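PDB 4RVQ: Pre-mRNA splicing helicase-like protein, which probably acts as the Brr2 helicase in pre-mRNA splicing, with a noncanonical PWI domain that is likely to serve in protein or RNA interactions. Local coordinates for residues Y13-R17 against D124-G128; L24-I28 against Q38-T42; I66-L70 against V82-I86; S44-L49 against D69-L73; A16-Y22 against L95-R100. One frame throughout, in Å; residues are numbered along the deposited sequence.

Contact 1: Y13-R17 against D124-G128; sequences YVHAR and DELYG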
# COMPACT_ATOMS: atom_id res chain seq x y z
N TYR A 13 -0.00 -7.62 8.28
CA TYR A 13 1.44 -7.38 8.24
C TYR A 13 2.00 -7.68 6.85
O TYR A 13 1.70 -8.74 6.29
CB TYR A 13 2.21 -8.19 9.32
CG TYR A 13 3.66 -7.78 9.29
CD1 TYR A 13 4.07 -6.57 9.80
CD2 TYR A 13 4.62 -8.58 8.67
CE1 TYR A 13 5.39 -6.17 9.72
CE2 TYR A 13 5.91 -8.18 8.58
CZ TYR A 13 6.30 -6.98 9.08
OH TYR A 13 7.62 -6.60 8.98
N VAL A 14 2.82 -6.78 6.34
CA VAL A 14 3.54 -6.98 5.08
C VAL A 14 4.89 -6.35 5.25
O VAL A 14 5.01 -5.18 5.61
CB VAL A 14 2.77 -6.37 3.87
CG1 VAL A 14 2.42 -4.94 4.03
CG2 VAL A 14 3.57 -6.60 2.60
N HIS A 15 5.93 -7.14 5.04
CA HIS A 15 7.29 -6.64 5.19
C HIS A 15 7.64 -5.74 3.98
O HIS A 15 7.19 -5.99 2.87
CB HIS A 15 8.30 -7.78 5.29
CG HIS A 15 9.66 -7.32 5.67
ND1 HIS A 15 10.62 -6.96 4.75
CD2 HIS A 15 10.22 -7.17 6.90
CE1 HIS A 15 11.72 -6.61 5.40
NE2 HIS A 15 11.50 -6.72 6.70
N ALA A 16 8.48 -4.74 4.20
CA ALA A 16 8.87 -3.84 3.13
C ALA A 16 9.39 -4.59 1.89
O ALA A 16 9.13 -4.18 0.76
CB ALA A 16 9.93 -2.86 3.62
N ARG A 17 10.15 -5.66 2.08
CA ARG A 17 10.72 -6.37 0.92
C ARG A 17 9.65 -7.05 0.06
O ARG A 17 9.95 -7.43 -1.08
CB ARG A 17 11.76 -7.38 1.36
CG ARG A 17 11.23 -8.62 2.03
CD ARG A 17 12.39 -9.46 2.61
NE ARG A 17 13.07 -10.20 1.57
CZ ARG A 17 14.22 -10.86 1.67
NH1 ARG A 17 14.97 -10.90 2.78
NH2 ARG A 17 14.61 -11.48 0.57
N ASP A 124 14.79 1.28 6.86
CA ASP A 124 15.55 0.32 7.63
C ASP A 124 15.03 -1.08 7.40
O ASP A 124 15.81 -2.04 7.28
CB ASP A 124 15.44 0.63 9.12
CG ASP A 124 16.29 1.79 9.56
OD1 ASP A 124 17.18 2.26 8.84
OD2 ASP A 124 16.10 2.23 10.72
N GLU A 125 13.72 -1.24 7.31
CA GLU A 125 13.15 -2.55 7.03
C GLU A 125 13.59 -3.02 5.64
O GLU A 125 13.97 -4.18 5.43
CB GLU A 125 11.63 -2.43 7.08
CG GLU A 125 10.98 -3.50 7.73
CD GLU A 125 9.49 -3.47 7.81
OE1 GLU A 125 8.99 -3.32 8.93
OE2 GLU A 125 8.80 -3.75 6.88
N LEU A 126 13.51 -2.13 4.65
CA LEU A 126 13.78 -2.51 3.27
C LEU A 126 15.24 -2.90 3.07
O LEU A 126 15.54 -3.93 2.47
CB LEU A 126 13.43 -1.36 2.34
CG LEU A 126 13.62 -1.61 0.86
CD1 LEU A 126 12.71 -2.75 0.42
CD2 LEU A 126 13.36 -0.36 0.07
N TYR A 127 16.14 -2.06 3.56
CA TYR A 127 17.56 -2.17 3.27
C TYR A 127 18.37 -2.83 4.37
O TYR A 127 19.52 -3.24 4.15
CB TYR A 127 18.15 -0.79 2.95
CG TYR A 127 17.59 -0.13 1.71
CD1 TYR A 127 17.40 -0.84 0.53
CD2 TYR A 127 17.25 1.20 1.70
CE1 TYR A 127 16.94 -0.24 -0.61
CE2 TYR A 127 16.77 1.82 0.55
CZ TYR A 127 16.61 1.08 -0.60
OH TYR A 127 16.14 1.68 -1.75
N GLY A 128 17.81 -2.96 5.56
CA GLY A 128 18.50 -3.48 6.73
C GLY A 128 19.21 -2.39 7.49
O GLY A 128 19.44 -1.29 6.99

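Contact 2: L24-I28 against Q38-T42; sequences LQRQI and QHDKT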
# COMPACT_ATOMS: atom_id res chain seq x y z
N LEU A 24 0.61 -4.14 -4.98
CA LEU A 24 -0.74 -3.61 -4.78
C LEU A 24 -1.68 -4.15 -5.85
O LEU A 24 -2.81 -4.59 -5.57
CB LEU A 24 -0.73 -2.10 -4.74
CG LEU A 24 -2.10 -1.44 -4.62
CD1 LEU A 24 -2.86 -1.89 -3.37
CD2 LEU A 24 -1.98 0.05 -4.68
N GLN A 25 -1.25 -4.07 -7.12
CA GLN A 25 -2.05 -4.56 -8.22
C GLN A 25 -2.41 -6.02 -8.03
O GLN A 25 -3.53 -6.45 -8.35
CB GLN A 25 -1.31 -4.31 -9.53
CG GLN A 25 -2.19 -4.62 -10.71
CD GLN A 25 -1.61 -4.19 -12.04
OE1 GLN A 25 -0.73 -3.34 -12.10
NE2 GLN A 25 -2.12 -4.77 -13.10
N ARG A 26 -1.47 -6.84 -7.52
CA ARG A 26 -1.77 -8.25 -7.27
C ARG A 26 -2.77 -8.43 -6.17
O ARG A 26 -3.63 -9.31 -6.27
CB ARG A 26 -0.55 -9.09 -6.90
CG ARG A 26 0.36 -9.36 -8.01
CD ARG A 26 1.36 -10.48 -7.66
NE ARG A 26 2.13 -10.22 -6.45
CZ ARG A 26 3.16 -9.38 -6.36
NH1 ARG A 26 3.61 -8.72 -7.42
NH2 ARG A 26 3.77 -9.20 -5.19
N GLN A 27 -2.71 -7.60 -5.13
CA GLN A 27 -3.73 -7.76 -4.09
C GLN A 27 -5.10 -7.42 -4.65
O GLN A 27 -6.08 -8.10 -4.36
CB GLN A 27 -3.46 -6.87 -2.89
CG GLN A 27 -2.07 -6.90 -2.34
CD GLN A 27 -1.51 -8.31 -2.27
OE1 GLN A 27 -2.05 -9.16 -1.57
NE2 GLN A 27 -0.40 -8.56 -2.98
N ILE A 28 -5.19 -6.35 -5.43
CA ILE A 28 -6.45 -5.94 -6.01
C ILE A 28 -6.92 -6.95 -7.05
O ILE A 28 -8.11 -7.26 -7.15
CB ILE A 28 -6.26 -4.55 -6.63
CG1 ILE A 28 -6.05 -3.52 -5.52
CG2 ILE A 28 -7.45 -4.21 -7.55
CD1 ILE A 28 -5.77 -2.10 -6.03
N GLN A 38 -8.36 -3.82 -12.77
CA GLN A 38 -7.45 -3.88 -11.63
C GLN A 38 -6.40 -2.80 -11.69
O GLN A 38 -5.98 -2.29 -10.65
CB GLN A 38 -6.80 -5.23 -11.44
CG GLN A 38 -5.74 -5.55 -12.52
CD GLN A 38 -5.15 -6.94 -12.45
OE1 GLN A 38 -3.95 -7.08 -12.63
NE2 GLN A 38 -5.96 -7.95 -12.25
N HIS A 39 -5.97 -2.44 -12.91
CA HIS A 39 -4.98 -1.39 -13.04
C HIS A 39 -5.59 -0.02 -12.67
O HIS A 39 -4.96 0.77 -11.97
CB HIS A 39 -4.35 -1.36 -14.42
CG HIS A 39 -3.22 -0.39 -14.47
ND1 HIS A 39 -3.37 0.94 -14.82
CD2 HIS A 39 -1.93 -0.51 -14.07
CE1 HIS A 39 -2.22 1.57 -14.70
NE2 HIS A 39 -1.32 0.72 -14.26
N ASP A 40 -6.81 0.26 -13.15
CA ASP A 40 -7.49 1.48 -12.74
C ASP A 40 -7.55 1.58 -11.23
O ASP A 40 -7.29 2.64 -10.66
CB ASP A 40 -8.93 1.49 -13.24
CG ASP A 40 -9.11 1.88 -14.70
OD1 ASP A 40 -8.14 2.27 -15.37
OD2 ASP A 40 -10.27 1.75 -15.16
N LYS A 41 -7.95 0.48 -10.57
CA LYS A 41 -8.13 0.52 -9.13
C LYS A 41 -6.79 0.69 -8.41
O LYS A 41 -6.75 1.27 -7.33
CB LYS A 41 -8.90 -0.70 -8.66
CG LYS A 41 -10.37 -0.71 -9.16
CD LYS A 41 -11.31 -1.67 -8.46
CE LYS A 41 -12.71 -1.65 -8.98
NZ LYS A 41 -13.44 -0.36 -8.76
N THR A 42 -5.70 0.18 -8.97
CA THR A 42 -4.38 0.37 -8.40
C THR A 42 -4.02 1.85 -8.42
O THR A 42 -3.58 2.41 -7.42
CB THR A 42 -3.34 -0.47 -9.15
OG1 THR A 42 -3.69 -1.85 -9.08
CG2 THR A 42 -1.96 -0.31 -8.60

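Contact 3: I66-L70 against V82-I86; sequences IENDL and VQKLI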
# COMPACT_ATOMS: atom_id res chain seq x y z
N ILE A 66 -10.09 8.97 3.37
CA ILE A 66 -9.35 7.90 2.75
C ILE A 66 -10.19 6.62 2.82
O ILE A 66 -10.37 5.91 1.84
CB ILE A 66 -7.96 7.74 3.41
CG1 ILE A 66 -7.08 8.95 3.09
CG2 ILE A 66 -7.34 6.43 3.00
CD1 ILE A 66 -5.75 8.97 3.83
N GLU A 67 -10.69 6.30 4.02
CA GLU A 67 -11.50 5.11 4.17
C GLU A 67 -12.74 5.13 3.29
O GLU A 67 -13.08 4.15 2.63
CB GLU A 67 -11.90 4.88 5.62
CG GLU A 67 -12.53 3.52 5.79
CD GLU A 67 -13.32 3.36 7.05
OE1 GLU A 67 -13.19 2.31 7.72
OE2 GLU A 67 -14.11 4.29 7.38
N ASN A 68 -13.48 6.24 3.32
CA ASN A 68 -14.69 6.33 2.51
C ASN A 68 -14.40 6.08 1.03
O ASN A 68 -15.10 5.30 0.38
CB ASN A 68 -15.37 7.67 2.71
CG ASN A 68 -16.22 7.71 3.98
OD1 ASN A 68 -16.52 6.68 4.62
ND2 ASN A 68 -16.61 8.91 4.35
N ASP A 69 -13.37 6.73 0.52
CA ASP A 69 -13.06 6.61 -0.88
C ASP A 69 -12.59 5.21 -1.23
O ASP A 69 -12.96 4.65 -2.26
CB ASP A 69 -12.03 7.65 -1.30
CG ASP A 69 -12.58 9.07 -1.29
OD1 ASP A 69 -13.80 9.25 -1.13
OD2 ASP A 69 -11.76 10.01 -1.43
N LEU A 70 -11.78 4.60 -0.37
CA LEU A 70 -11.31 3.24 -0.63
C LEU A 70 -12.47 2.22 -0.57
O LEU A 70 -12.51 1.26 -1.34
CB LEU A 70 -10.09 2.87 0.26
CG LEU A 70 -9.05 1.91 -0.28
CD1 LEU A 70 -8.35 2.49 -1.48
CD2 LEU A 70 -8.05 1.56 0.81
N VAL A 82 -9.42 -3.43 2.33
CA VAL A 82 -9.43 -1.99 2.54
C VAL A 82 -8.62 -1.61 3.79
O VAL A 82 -7.74 -0.74 3.75
CB VAL A 82 -10.87 -1.47 2.67
CG1 VAL A 82 -10.86 -0.03 3.11
CG2 VAL A 82 -11.61 -1.61 1.35
N GLN A 83 -8.90 -2.26 4.92
CA GLN A 83 -8.20 -1.91 6.20
C GLN A 83 -6.74 -2.26 6.10
O GLN A 83 -5.92 -1.53 6.61
CB GLN A 83 -8.74 -2.56 7.53
CG GLN A 83 -7.89 -2.19 8.91
CD GLN A 83 -8.54 -2.70 10.27
OE1 GLN A 83 -9.61 -3.33 10.23
NE2 GLN A 83 -7.86 -2.48 11.50
N LYS A 84 -6.40 -3.39 5.48
CA LYS A 84 -4.99 -3.73 5.33
C LYS A 84 -4.22 -2.63 4.60
O LYS A 84 -3.10 -2.27 4.96
CB LYS A 84 -4.85 -5.06 4.59
CG LYS A 84 -3.42 -5.50 4.35
CD LYS A 84 -3.33 -6.92 3.85
CE LYS A 84 -1.95 -7.40 3.62
NZ LYS A 84 -2.03 -8.70 2.89
N LEU A 85 -4.83 -2.10 3.53
CA LEU A 85 -4.17 -1.06 2.78
C LEU A 85 -4.02 0.23 3.60
O LEU A 85 -2.99 0.87 3.62
CB LEU A 85 -4.93 -0.79 1.47
CG LEU A 85 -4.95 -1.98 0.50
CD1 LEU A 85 -5.71 -1.57 -0.76
CD2 LEU A 85 -3.56 -2.50 0.16
N ILE A 86 -5.09 0.58 4.32
CA ILE A 86 -5.04 1.79 5.14
C ILE A 86 -4.01 1.67 6.27
O ILE A 86 -3.23 2.58 6.52
CB ILE A 86 -6.43 2.12 5.70
CG1 ILE A 86 -7.37 2.47 4.55
CG2 ILE A 86 -6.34 3.27 6.68
CD1 ILE A 86 -8.80 2.72 4.99

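Contact 4: S44-L49 against D69-L73; sequences SALKIL and DLMEL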
# COMPACT_ATOMS: atom_id res chain seq x y z
N SER A 44 -6.01 4.41 -8.66
CA SER A 44 -6.89 5.15 -7.75
C SER A 44 -6.55 4.90 -6.28
O SER A 44 -6.52 5.83 -5.47
CB SER A 44 -8.33 4.77 -7.99
OG SER A 44 -8.73 5.16 -9.28
N ALA A 45 -6.25 3.66 -5.94
CA ALA A 45 -5.93 3.35 -4.56
C ALA A 45 -4.67 4.07 -4.11
O ALA A 45 -4.61 4.58 -2.98
CB ALA A 45 -5.78 1.83 -4.37
N LEU A 46 -3.64 4.14 -4.96
CA LEU A 46 -2.45 4.86 -4.56
C LEU A 46 -2.76 6.32 -4.32
O LEU A 46 -2.24 6.92 -3.36
CB LEU A 46 -1.36 4.72 -5.65
CG LEU A 46 -0.77 3.32 -5.72
CD1 LEU A 46 -0.01 3.14 -7.02
CD2 LEU A 46 0.13 3.02 -4.52
N LYS A 47 -3.55 6.94 -5.20
CA LYS A 47 -3.91 8.33 -5.00
C LYS A 47 -4.67 8.52 -3.70
O LYS A 47 -4.36 9.43 -2.92
CB LYS A 47 -4.73 8.85 -6.17
CG LYS A 47 -4.99 10.34 -6.12
CD LYS A 47 -3.67 11.14 -5.98
CE LYS A 47 -3.89 12.66 -5.88
NZ LYS A 47 -2.61 13.40 -5.72
N ILE A 48 -5.67 7.68 -3.47
CA ILE A 48 -6.44 7.77 -2.24
C ILE A 48 -5.57 7.59 -0.99
O ILE A 48 -5.63 8.38 -0.06
CB ILE A 48 -7.59 6.76 -2.26
CG1 ILE A 48 -8.61 7.11 -3.33
CG2 ILE A 48 -8.26 6.71 -0.90
CD1 ILE A 48 -9.54 5.97 -3.69
N LEU A 49 -4.73 6.56 -0.99
CA LEU A 49 -3.92 6.25 0.18
C LEU A 49 -2.92 7.32 0.49
O LEU A 49 -2.49 7.45 1.65
CB LEU A 49 -3.17 4.94 -0.03
CG LEU A 49 -4.03 3.66 0.03
CD1 LEU A 49 -3.29 2.47 -0.57
CD2 LEU A 49 -4.45 3.38 1.51
N ASP A 69 -13.37 6.73 0.52
CA ASP A 69 -13.06 6.61 -0.88
C ASP A 69 -12.59 5.21 -1.23
O ASP A 69 -12.96 4.65 -2.26
CB ASP A 69 -12.03 7.65 -1.30
CG ASP A 69 -12.58 9.07 -1.29
OD1 ASP A 69 -13.80 9.25 -1.13
OD2 ASP A 69 -11.76 10.01 -1.43
N LEU A 70 -11.78 4.60 -0.37
CA LEU A 70 -11.31 3.24 -0.63
C LEU A 70 -12.47 2.22 -0.57
O LEU A 70 -12.51 1.26 -1.34
CB LEU A 70 -10.09 2.87 0.26
CG LEU A 70 -9.05 1.91 -0.28
CD1 LEU A 70 -8.35 2.49 -1.48
CD2 LEU A 70 -8.05 1.56 0.81
N MET A 71 -13.38 2.42 0.39
CA MET A 71 -14.48 1.47 0.49
C MET A 71 -15.32 1.51 -0.80
O MET A 71 -15.76 0.46 -1.27
CB MET A 71 -15.36 1.76 1.71
CG MET A 71 -14.65 1.40 3.02
SD MET A 71 -15.64 1.59 4.51
CE MET A 71 -15.99 3.37 4.47
N GLU A 72 -15.59 2.70 -1.33
CA GLU A 72 -16.31 2.81 -2.58
C GLU A 72 -15.53 2.19 -3.75
O GLU A 72 -16.12 1.53 -4.60
CB GLU A 72 -16.60 4.27 -2.88
CG GLU A 72 -17.39 4.45 -4.18
CD GLU A 72 -17.79 5.88 -4.47
OE1 GLU A 72 -17.92 6.25 -5.67
OE2 GLU A 72 -17.98 6.66 -3.52
N LEU A 73 -14.21 2.36 -3.76
CA LEU A 73 -13.39 1.82 -4.82
C LEU A 73 -13.53 0.30 -4.88
O LEU A 73 -13.47 -0.30 -5.97
CB LEU A 73 -11.94 2.21 -4.60
CG LEU A 73 -10.96 1.82 -5.70
CD1 LEU A 73 -11.27 2.62 -7.01
CD2 LEU A 73 -9.52 2.08 -5.27

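Contact 5: A16-Y22 against L95-R100; sequences AREIDAY and LTRLAR. With EDO (1,2-ethanediol), chain F.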
# COMPACT_ATOMS: atom_id res chain seq x y z
N ALA A 16 8.48 -4.74 4.20
CA ALA A 16 8.87 -3.84 3.13
C ALA A 16 9.39 -4.59 1.89
O ALA A 16 9.13 -4.18 0.76
CB ALA A 16 9.93 -2.86 3.62
N ARG A 17 10.15 -5.66 2.08
CA ARG A 17 10.72 -6.37 0.92
C ARG A 17 9.65 -7.05 0.06
O ARG A 17 9.95 -7.43 -1.08
CB ARG A 17 11.76 -7.38 1.36
CG ARG A 17 11.23 -8.62 2.03
CD ARG A 17 12.39 -9.46 2.61
NE ARG A 17 13.07 -10.20 1.57
CZ ARG A 17 14.22 -10.86 1.67
NH1 ARG A 17 14.97 -10.90 2.78
NH2 ARG A 17 14.61 -11.48 0.57
N GLU A 18 8.45 -7.21 0.59
CA GLU A 18 7.37 -7.85 -0.15
C GLU A 18 6.76 -6.90 -1.17
O GLU A 18 6.11 -7.36 -2.10
CB GLU A 18 6.29 -8.38 0.78
CG GLU A 18 6.80 -9.39 1.76
CD GLU A 18 5.68 -10.00 2.55
OE1 GLU A 18 4.86 -10.75 1.94
OE2 GLU A 18 5.56 -9.74 3.78
N ILE A 19 6.88 -5.60 -0.97
CA ILE A 19 6.15 -4.63 -1.78
C ILE A 19 6.93 -4.28 -3.03
O ILE A 19 7.62 -3.27 -3.10
CB ILE A 19 5.70 -3.41 -0.96
CG1 ILE A 19 4.85 -3.90 0.25
CG2 ILE A 19 4.88 -2.45 -1.84
CD1 ILE A 19 4.27 -2.84 1.10
N ASP A 20 6.88 -5.19 -4.01
CA ASP A 20 7.43 -4.96 -5.32
C ASP A 20 6.53 -3.99 -6.08
O ASP A 20 5.46 -3.54 -5.61
CB ASP A 20 7.58 -6.29 -6.06
CG ASP A 20 6.27 -6.99 -6.21
OD1 ASP A 20 5.83 -7.56 -5.20
OD2 ASP A 20 5.65 -6.94 -7.32
N ALA A 21 6.93 -3.65 -7.31
CA ALA A 21 6.22 -2.70 -8.15
C ALA A 21 4.77 -3.08 -8.43
O ALA A 21 3.98 -2.18 -8.74
CB ALA A 21 6.96 -2.58 -9.48
N TYR A 22 4.43 -4.36 -8.33
CA TYR A 22 3.10 -4.85 -8.65
C TYR A 22 2.37 -5.44 -7.43
O TYR A 22 1.31 -6.03 -7.61
CB TYR A 22 3.18 -5.91 -9.76
CG TYR A 22 3.73 -5.37 -11.05
CD1 TYR A 22 2.92 -4.77 -11.97
CD2 TYR A 22 5.09 -5.45 -11.34
CE1 TYR A 22 3.41 -4.29 -13.18
CE2 TYR A 22 5.61 -5.00 -12.52
CZ TYR A 22 4.79 -4.39 -13.43
OH TYR A 22 5.24 -3.91 -14.63
N LEU A 95 6.68 2.56 -0.99
CA LEU A 95 7.43 1.45 -1.53
C LEU A 95 7.02 1.08 -2.95
O LEU A 95 7.86 0.60 -3.71
CB LEU A 95 7.40 0.24 -0.62
CG LEU A 95 8.05 0.41 0.75
CD1 LEU A 95 7.76 -0.75 1.64
CD2 LEU A 95 9.53 0.71 0.59
N THR A 96 5.75 1.29 -3.31
CA THR A 96 5.35 1.09 -4.70
C THR A 96 6.11 2.09 -5.58
O THR A 96 6.66 1.75 -6.64
CB THR A 96 3.85 1.21 -4.88
OG1 THR A 96 3.21 0.18 -4.11
CG2 THR A 96 3.45 1.08 -6.32
N ARG A 97 6.12 3.36 -5.18
CA ARG A 97 6.82 4.38 -5.92
C ARG A 97 8.31 4.05 -6.01
O ARG A 97 8.93 4.14 -7.09
CB ARG A 97 6.61 5.75 -5.29
CG ARG A 97 7.15 6.86 -6.14
CD ARG A 97 6.95 8.25 -5.50
NE ARG A 97 7.74 9.23 -6.23
CZ ARG A 97 8.17 10.38 -5.73
NH1 ARG A 97 7.80 10.75 -4.54
NH2 ARG A 97 8.97 11.16 -6.44
N LEU A 98 8.91 3.71 -4.90
CA LEU A 98 10.35 3.40 -4.88
C LEU A 98 10.66 2.20 -5.76
O LEU A 98 11.66 2.21 -6.51
CB LEU A 98 10.84 3.22 -3.44
CG LEU A 98 12.34 2.98 -3.25
CD1 LEU A 98 13.17 4.09 -3.84
CD2 LEU A 98 12.64 2.80 -1.78
N ALA A 99 9.85 1.16 -5.68
CA ALA A 99 10.11 -0.04 -6.49
C ALA A 99 10.08 0.26 -7.97
O ALA A 99 10.69 -0.46 -8.76
CB ALA A 99 9.10 -1.13 -6.16
N ARG A 100 9.32 1.26 -8.37
CA ARG A 100 9.17 1.67 -9.76
C ARG A 100 10.23 2.67 -10.22
O ARG A 100 10.25 2.97 -11.43
CB ARG A 100 7.74 2.19 -9.97
CG ARG A 100 6.75 1.07 -9.95
CD ARG A 100 5.29 1.49 -9.84
NE ARG A 100 4.42 0.35 -10.23
CZ ARG A 100 4.23 0.02 -11.49
NH1 ARG A 100 4.58 0.84 -12.47
NH2 ARG A 100 3.66 -1.11 -11.80
C1 EDO F . 4.54 9.48 -2.61
O1 EDO F . 5.08 10.37 -3.56
C2 EDO F . 3.45 10.19 -1.82
O2 EDO F . 2.36 10.43 -2.73
O HOH W 1 2.88 -2.25 -5.35

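Contact 1: Y13-R17 against D124-G128
Ala16 and Leu126 bring their CA atoms to 5.1 Å where the irregular chain ahead of helix 23-29, here turning into a 3-10 segment, runs against helix 120-127. The contact joins the lead-in to helix 23-29 to the C-terminal helix of this largely helical, noncanonical PWI domain. Glu125 does most of the work. Glu125 OE2 accepts the backbone N of Ala16 at 2.9 Å, and the N-H comes in nearly in line with the carboxylate's C-O bond. The same oxygen is also held by a salt bridge to Lys91, whose ammonium group reaches the carbonyl of Val14 as well. A buried backbone amide and a lysine therefore share one carboxylate oxygen, which probably keeps Glu125 ionised.

The imidazole of His15 slides past Glu125 in the opposite direction, the ring and carboxylate planes only 22° apart. OE2 of Glu125 lies 3.7 Å above one ring face, toward its rim, while NE2 of His15 touches the aliphatic CG of Glu125 at 3.4 Å. With CG anti to the residue's own N (chi1 -170°) and the ring turned by a chi2 of -91°, His15 ND1 is brought to accept from Arg17 N at 3.0 Å, an almost straight bond. ND1 therefore carries no proton. Replacing His15 by an alanine would probably leave the Arg17 N-H without this acceptor and strip the covering ring from the Glu125 side chain.

Beside the polar part, Ala16 points its methyl at the helix, and Ala16 CB meets Leu126 CB at 4.0 Å. Farther along, Leu126 CD1 comes to 4.2 Å from CA of Arg17.

Contact 2: L24-I28 against Q38-T42
Gln25 and Thr42 lie at the tight part of this helix-helix contact, where OG1 of Thr42 comes to 3.3 Å from CA of Gln25. The local axes of 24-28 and 38-42 approach to 9.0 Å and their directions differ by 124°, so the helices are far from antiparallel. Thr42 OG1 is turned back onto its own helix (chi1 -59°) and donates to Gln38 O at 2.8 Å. That oxygen also takes the helical N-H of Thr42, from the other face of its plane. Ile28 fills the space beside it, CD1 standing 3.7 Å from CA of Thr42, and Leu24 CD2 meets the Thr42 methyl.

The solvent side is looser and polar. Gln25 NE2 donates to Gln38 OE1 at 3.0 Å, a nearly straight bond lying on a lone pair, although the two amide planes are almost perpendicular. The far amide oxygen of Gln25 merely approaches the ring edge of exposed His39. With a leucine in place of Gln25, Gln38 OE1 would probably lose its donor and that amide would be freer to turn, though NE2 of Gln38 would keep its bond to Tyr32 O.

Around the apolar part, Leu24 packs on Leu46 of helix 35-50 and on Leu85 of helix 79-87, while Lys41 reaches Leu73 O at the end of helix 63-73.

Contact 3: I66-L70 against V82-I86
Ile66 and Leu70, both turned to face helix 79-87, are joined by the bond from Leu70 N to Ile66 O, at 2.9 Å the shortest polar bond within the two segments. It is an ordinary helical bond, and no hydrogen bond crosses to residues 82-86, so the contact rests on apolar packing and van der Waals touches to the backbone. Helices 63-73 and 79-87 follow one another in the chain and run roughly antiparallel, a helical hairpin of the PWI-like bundle. The local axes lie 10.4 Å apart and open to 139°, a spacing that leaves room for branched side chains between them.

Leu70 carries much of the contact. In the modelled conformer considered here, one of two, its CD2 sits among three residues of the facing helix. Leu70 CD2 lies 3.7 Å from Val82 O, against CG1 of the same valine, and 4.0 Å from Leu85 CB. The third side is closed by CG1 of Ile86, whose side chain slides past Leu70 in the opposite direction.

Ile86 answers from its own helix. Because CG1 lies anti to the carbonyl carbon and the chain then runs out straight (chi2 176°), Ile86 CD1 reaches the backbone of the other helix, 3.7 Å from Glu67 CA. It crosses the Glu67 side chain at about a right angle and touches CB and CG, which means that the acidic residue contributes its aliphatic part to the seam. Ile66 CG2 closes that end more loosely, 4.3 Å from Ile86 CG1.

Most of the touching residues are buried, though the Glu67 edge is partly exposed. Helix 35-50 covers the seam through Ala45, Ile48 and Leu49, while Leu85 carries the packing on to Phe74 and to Trp23 and Leu24 of helix 23-29.

Contact 4: S44-L49 against D69-L73
Ile48 lies against Asp69, whose carboxylate is the one flat side-chain group among the touching residues, yet residues 44-49 meet neither its faces nor its edge. The isoleucine touches the methylene instead, Ile48 CD1 resting 3.8 Å from Asp69 CB. The chi1 of Asp69, -70°, places CG anti to the carbonyl carbon and beside the backbone N, leaving the CB hydrogens to the neighbour. This is a nearly antiparallel helix pair of the PWI-like bundle: the local axes of 44-49 and 69-73 run at 166°, 10.2 Å apart, and no hydrogen bond crosses between them.

Leu73 straddles the start of the facing segment. Its CG is anti to the backbone N (chi1 -175°), which sends the two methyls out toward helix 35-50. Leu73 CD1 meets Ser44 CB at 3.8 Å. Leu73 CD2 comes to 3.7 Å from Ala45 N. The serine hydroxyl has its partner in its own helix, at Asp40 O.

The small methyl of Ala45 fits between two leucines, with Leu73 CD2 and Leu70 CD1 each 3.9 Å from Ala45 CB. Ile48 CG2 adds a longer contact to Leu70 CD1. On the inner flank Leu49 also packs on Val92 and Val93 of helix 89-99, which links this pair to the rest of the bundle. Against Leu70 it is the methyls that meet, Leu49 CD2 standing 4.1 Å from Leu70 CD2.

Contact 5: A16-Y22 against L95-R100
Arg100 and Tyr22 cross at about a right angle, the guanidinium edge-on to the phenol ring with the two planes 75° apart. NH2 of Arg100 stands 3.5 Å above one face of the Tyr22 ring, toward its rim. The cation-pi geometry follows, CZ of Arg100 lying 5.0 Å from the Tyr22 ring centroid and 19° off the normal. The same guanidinium grips one carbonyl side-on: Arg100 NE donates to Ala21 O at 3.0 Å and Arg100 NH2 to Ala21 O at 3.3 Å. Both nitrogens reach that oxygen from the same face of its plane, with the oxygen close to the guanidinium plane.

The apolar half is turned differently. Ile19, centre of an inverse gamma turn, crosses Leu95 at about a right angle, its CG2 meeting Leu95 CB at 3.9 Å. Leu95 CG lies anti to the carbonyl carbon (chi1 -64°), and Leu95 CD1 goes on to Ala16, 3.6 Å from Ala16 CA. The methyl of Ala99 touches the backbone of the turn, Ala99 CB to Ala21 N 3.5 Å.

Between the halves a water donates to Asp20 O and to Thr96 OG1, whose other partner is Val92 O. Asp20 OD2 accepts Tyr22 N in an Asx turn, and OD1 pairs with Arg26.

The chemistry therefore grades from hydrocarbon at Leu95 to charge at Arg100. Two direct bonds from Arg100 to Ala21 O, the NH2 one long, and a water bridge from Asp20 O to Thr96 probably hold the turn leading to the N-cap Tyr22 against the end of helix 89-99.

From the N terminus, the chain 13-22 makes two closures: contact 5 joins it to the end of helix 89-99, and contact 1, starting from the same stretch, joins it to helix 120-127. Contacts 2, 3 and 4 are nested inside both loops. Contact 2 closes first, between helices 23-29 and 35-50. Contact 4 then opens on helix 35-50 and closes on helix 63-73, from which contact 3 begins, the two sharing Asp69 and Leu70. Contacts 3 and 4 have centres about 6 Å apart, across the chain's centre from contacts 1 and 5. Arg26 with Asp20 links contacts 2 and 5, and Leu46 with Thr96 links contacts 4 and 5.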